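Local coordinates for protein D-alanyl transferase DltD (Enterococcus faecium TX0133A04, PDB 6PFX) that probably transfers D-alanine in the D-alanylation of lipoteichoic acid, a modification of the Gram-positive cell wall, through an SGNH-hydrolase-like domain, at residues 78-83 with 141-146; 84-89 with 276-281. One frame throughout, in Å; residues are numbered along the deposited sequence.

Contact 1. Residues 78-83 with 141-146; sequences QSLSQY and RYLARR
In this SGNH-hydrolase-like alpha/beta fold, built round a parallel sheet, helix 79-89 meets helix 138-147 along a thin apolar seam in which Leu143 reaches between Leu80 and Tyr83. The two helices stay far apart here: the axes of residues 79-83 and 141-146 come no closer than 12.4 Å and run at 121° to each other. The gap is therefore bridged by side chains alone, and the nearest CA pair, Leu80 and Leu143, is still 8.2 Å apart. Leu143 is the residue that touches both partners. Its CG lies anti to the backbone N (chi1 177°), which sends the two methyls out across the gap, one to each neighbour. Leu143 CD1 lies 4.3 Å from Leu80 CG, the branch point of that side chain, while Leu143 CD2 goes to the Tyr83 ring. A second branch of the patch is made by Leu80 CD1, 4.3 Å from Arg146 CB, so the aliphatic root of the arginine extends the apolar surface. The charged end of Arg146 is used differently: its NE makes a salt bridge with Asp274 of helix 271-284, which also accepts a hydrogen bond from Tyr142 OH. Arg146 thus gives its CB to helix 79-89 and its guanidinium to helix 271-284. Phe117, from helix 114-120, also packs on Leu80. Tyr83 OH is hydrogen-bonded to Arg87 NH1 one turn along its own helix, and the closest touch of the whole contact is at the tyrosine ring, where Tyr83 CE2 sits 3.7 Å from Leu143 CD2, an oblique approach.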
# COMPACT_ATOMS: atom_id res chain seq x y z
N GLN A 78 0.81 -0.61 -6.27
CA GLN A 78 2.02 -1.11 -5.63
C GLN A 78 2.93 0.07 -5.28
O GLN A 78 2.45 1.20 -5.17
CB GLN A 78 2.71 -2.15 -6.52
CG GLN A 78 1.76 -3.25 -6.99
CD GLN A 78 2.40 -4.52 -7.60
OE1 GLN A 78 1.68 -5.44 -7.98
NE2 GLN A 78 3.74 -4.58 -7.68
N SER A 79 4.23 -0.16 -5.07
CA SER A 79 5.04 0.87 -4.42
C SER A 79 5.22 2.11 -5.30
O SER A 79 5.19 3.23 -4.79
CB SER A 79 6.40 0.32 -4.00
OG SER A 79 6.24 -0.63 -2.96
N LEU A 80 5.42 1.92 -6.61
CA LEU A 80 5.65 3.06 -7.49
C LEU A 80 4.44 3.99 -7.50
O LEU A 80 4.58 5.21 -7.33
CB LEU A 80 5.97 2.55 -8.90
CG LEU A 80 6.59 3.54 -9.88
CD1 LEU A 80 7.23 2.75 -11.00
CD2 LEU A 80 5.55 4.45 -10.42
N SER A 81 3.24 3.42 -7.64
CA SER A 81 2.05 4.26 -7.64
C SER A 81 1.87 4.97 -6.31
O SER A 81 1.52 6.15 -6.27
CB SER A 81 0.82 3.41 -7.94
OG SER A 81 0.88 2.90 -9.25
N GLN A 82 2.11 4.28 -5.21
CA GLN A 82 1.89 4.95 -3.93
C GLN A 82 2.97 5.97 -3.63
O GLN A 82 2.70 6.98 -2.97
CB GLN A 82 1.61 3.93 -2.83
CG GLN A 82 0.15 3.43 -3.00
CD GLN A 82 -0.23 2.22 -2.17
OE1 GLN A 82 -0.98 2.34 -1.21
NE2 GLN A 82 0.24 1.05 -2.58
N TYR A 83 4.19 5.75 -4.13
CA TYR A 83 5.19 6.81 -4.09
C TYR A 83 4.69 8.08 -4.77
O TYR A 83 4.91 9.19 -4.28
CB TYR A 83 6.50 6.38 -4.76
CG TYR A 83 7.52 7.50 -4.82
CD1 TYR A 83 8.29 7.81 -3.71
CD2 TYR A 83 7.72 8.25 -5.98
CE1 TYR A 83 9.24 8.83 -3.75
CE2 TYR A 83 8.67 9.27 -6.02
CZ TYR A 83 9.43 9.55 -4.90
OH TYR A 83 10.37 10.57 -4.91
N ARG A 141 16.68 9.63 -9.93
CA ARG A 141 17.29 8.93 -11.06
C ARG A 141 16.66 7.56 -11.23
O ARG A 141 16.39 7.14 -12.36
CB ARG A 141 18.79 8.81 -10.86
CG ARG A 141 19.52 10.15 -10.77
CD ARG A 141 21.03 9.94 -10.71
NE ARG A 141 21.57 9.56 -12.01
CZ ARG A 141 22.84 9.26 -12.24
NH1 ARG A 141 23.72 9.27 -11.24
NH2 ARG A 141 23.23 8.93 -13.46
N TYR A 142 16.39 6.87 -10.12
CA TYR A 142 15.77 5.56 -10.20
C TYR A 142 14.36 5.66 -10.77
O TYR A 142 13.98 4.90 -11.67
CB TYR A 142 15.75 4.88 -8.82
CG TYR A 142 15.01 3.58 -8.86
CD1 TYR A 142 15.62 2.43 -9.36
CD2 TYR A 142 13.70 3.49 -8.44
CE1 TYR A 142 14.94 1.24 -9.42
CE2 TYR A 142 13.00 2.29 -8.50
CZ TYR A 142 13.63 1.17 -8.99
OH TYR A 142 12.98 -0.04 -9.08
N LEU A 143 13.57 6.60 -10.26
CA LEU A 143 12.21 6.75 -10.78
C LEU A 143 12.22 7.08 -12.26
O LEU A 143 11.40 6.55 -13.02
CB LEU A 143 11.47 7.82 -9.99
CG LEU A 143 10.06 8.14 -10.48
CD1 LEU A 143 9.19 6.91 -10.40
CD2 LEU A 143 9.52 9.28 -9.63
N ALA A 144 13.12 7.96 -12.71
CA ALA A 144 13.18 8.29 -14.13
C ALA A 144 13.51 7.05 -14.94
O ALA A 144 12.89 6.79 -15.98
CB ALA A 144 14.20 9.39 -14.39
N ARG A 145 14.46 6.25 -14.46
CA ARG A 145 14.83 5.01 -15.13
C ARG A 145 13.63 4.08 -15.23
O ARG A 145 13.39 3.46 -16.28
CB ARG A 145 15.95 4.31 -14.35
CG ARG A 145 17.32 4.88 -14.61
CD ARG A 145 18.43 3.87 -14.34
NE ARG A 145 18.43 3.32 -12.98
CZ ARG A 145 18.87 3.95 -11.90
NH1 ARG A 145 19.35 5.19 -12.00
NH2 ARG A 145 18.84 3.36 -10.72
N ARG A 146 12.85 3.98 -14.16
CA ARG A 146 11.70 3.09 -14.19
C ARG A 146 10.63 3.60 -15.14
O ARG A 146 10.10 2.85 -15.96
CB ARG A 146 11.11 2.97 -12.79
CG ARG A 146 11.92 2.12 -11.86
CD ARG A 146 11.79 0.65 -12.23
NE ARG A 146 10.58 0.02 -11.69
CZ ARG A 146 9.87 -0.91 -12.33
NH1 ARG A 146 10.19 -1.30 -13.55
NH2 ARG A 146 8.80 -1.43 -11.74

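Contact 2. Residues 84-89 with 276-281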
# COMPACT_ATOMS: atom_id res chain seq x y z
N MET A 84 4.06 7.94 -5.95
CA MET A 84 3.59 9.11 -6.67
C MET A 84 2.51 9.83 -5.88
O MET A 84 2.42 11.07 -5.91
CB MET A 84 3.04 8.73 -8.04
CG MET A 84 4.02 8.05 -8.96
SD MET A 84 5.51 9.02 -9.16
CE MET A 84 4.81 10.63 -9.55
N MET A 85 1.65 9.08 -5.19
CA MET A 85 0.68 9.71 -4.31
C MET A 85 1.37 10.49 -3.21
O MET A 85 1.04 11.65 -2.95
CB MET A 85 -0.25 8.66 -3.71
CG MET A 85 -1.05 7.89 -4.73
SD MET A 85 -2.14 6.69 -3.95
CE MET A 85 -2.24 5.47 -5.27
N MET A 86 2.35 9.87 -2.55
CA MET A 86 3.02 10.51 -1.43
C MET A 86 3.75 11.77 -1.87
O MET A 86 3.65 12.82 -1.23
CB MET A 86 4.04 9.55 -0.82
CG MET A 86 3.44 8.37 -0.12
SD MET A 86 4.78 7.33 0.50
CE MET A 86 3.80 5.98 1.11
N ARG A 87 4.53 11.66 -2.96
CA ARG A 87 5.33 12.77 -3.45
C ARG A 87 4.46 13.93 -3.88
O ARG A 87 4.80 15.10 -3.65
CB ARG A 87 6.21 12.28 -4.62
CG ARG A 87 7.15 13.34 -5.20
CD ARG A 87 8.35 13.53 -4.30
NE ARG A 87 9.25 14.59 -4.75
CZ ARG A 87 10.50 14.41 -5.20
NH1 ARG A 87 11.05 13.20 -5.27
NH2 ARG A 87 11.21 15.48 -5.56
N SER A 88 3.33 13.65 -4.53
CA SER A 88 2.46 14.71 -5.01
C SER A 88 1.70 15.38 -3.87
O SER A 88 1.23 16.51 -4.03
CB SER A 88 1.47 14.17 -6.05
OG SER A 88 0.57 13.22 -5.49
N ALA A 89 1.56 14.71 -2.73
CA ALA A 89 1.00 15.36 -1.56
C ALA A 89 1.97 16.37 -0.97
O ALA A 89 1.54 17.30 -0.27
CB ALA A 89 0.61 14.32 -0.52
N GLN A 276 11.76 1.13 -2.13
CA GLN A 276 12.75 2.08 -1.62
C GLN A 276 12.35 3.53 -1.89
O GLN A 276 12.68 4.41 -1.09
CB GLN A 276 14.13 1.79 -2.19
CG GLN A 276 15.21 2.66 -1.58
CD GLN A 276 15.41 2.51 -0.06
OE1 GLN A 276 15.04 1.51 0.56
NE2 GLN A 276 16.02 3.52 0.52
N LEU A 277 11.66 3.79 -3.00
CA LEU A 277 11.16 5.13 -3.25
C LEU A 277 10.21 5.56 -2.14
O LEU A 277 10.30 6.68 -1.63
CB LEU A 277 10.43 5.18 -4.59
CG LEU A 277 11.26 5.06 -5.85
CD1 LEU A 277 10.38 4.95 -7.08
CD2 LEU A 277 12.11 6.31 -5.99
N VAL A 278 9.27 4.68 -1.77
CA VAL A 278 8.36 4.96 -0.66
C VAL A 278 9.13 5.29 0.60
O VAL A 278 8.82 6.26 1.29
CB VAL A 278 7.43 3.75 -0.45
CG1 VAL A 278 6.68 3.86 0.83
CG2 VAL A 278 6.49 3.57 -1.66
N LEU A 279 10.12 4.47 0.96
CA LEU A 279 10.92 4.71 2.16
C LEU A 279 11.66 6.04 2.10
O LEU A 279 11.75 6.76 3.10
CB LEU A 279 11.89 3.55 2.36
CG LEU A 279 11.26 2.17 2.54
CD1 LEU A 279 12.33 1.16 2.96
CD2 LEU A 279 10.12 2.23 3.55
N ASP A 280 12.22 6.36 0.93
CA ASP A 280 12.90 7.64 0.74
C ASP A 280 11.97 8.79 1.09
O ASP A 280 12.35 9.71 1.83
CB ASP A 280 13.38 7.69 -0.71
CG ASP A 280 14.33 8.84 -1.00
OD1 ASP A 280 13.84 9.94 -1.32
OD2 ASP A 280 15.56 8.61 -0.96
N GLN A 281 10.75 8.77 0.57
CA GLN A 281 9.83 9.87 0.80
C GLN A 281 9.31 9.88 2.23
O GLN A 281 9.16 10.95 2.83
CB GLN A 281 8.70 9.84 -0.22
CG GLN A 281 7.81 11.07 -0.23
CD GLN A 281 8.52 12.32 -0.74
OE1 GLN A 281 9.58 12.24 -1.33
NE2 GLN A 281 7.91 13.47 -0.51
O HOH W 1 5.03 13.72 0.62
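Gln281 and Met86 bury the most surface here, with Arg87 next, and all three gather where helix 79-89 passes helix 271-284. The axes of residues 84-89 and 276-281 are 9.8 Å apart and only 24° from parallel, and Arg87 and Gln281 have the nearest CA atoms. Gln281 takes CG anti to its backbone N (chi1 -170°) and then bends at chi2 (68°), a shape that lays its amide against the Arg87 side chain. Its CG packs on Met86 CB at 4.1 Å. Farther out, Gln281 OE1 is 3.5 Å from Arg87 CD, a contact with a methylene carbon. The two side chains cross at about a right angle, yet the guanidinium and amide planes differ by just 9°. The other end of the amide meets a water molecule, to which Gln281 NE2 donates at 3.1 Å. That water sits unusually close to the backbone O of Met86, at 2.5 Å, so this second leg of a possible polar bridge between the helices is doubtful. Met86 extends fully beyond CG, so its methyl reaches Val278 one turn back on the partner helix; Met86 CE and Val278 CG1 are 3.6 Å apart, with SD a little farther from the same methyl, and the two side chains meet nearly at right angles. Arg87 turns its charge to other helices, with NH1 salt-bridged to Asp140 of helix 138-147 and NH2 bonded to Ser132 of helix 123-132. Helix 138-147 packs on both partners, on Met84 of one and on Leu277 and Asp280 of the other, while helices 123-132 and 28-35 cover helix 79-89.

In the fold
Helix 79-89 is common to both contacts, its first turn packing on helix 138-147 in contact 1 and its later turns on helix 271-284 in contact 2. The centres are about 8 Å apart, and both contacts are buried, each with an arginine partly exposed. Contact 1 spans a wide, steeply crossed gap by hydrocarbon alone; contact 2 joins closer, nearly aligned helices and mixes apolar packing with an amide and a nearby water. They meet at Tyr83: its CE2 meets Leu143, while Tyr83 CD1 lies 3.1 Å from Leu277 O and CE1 touches Gln281 CB, making a continuous three-helix cluster.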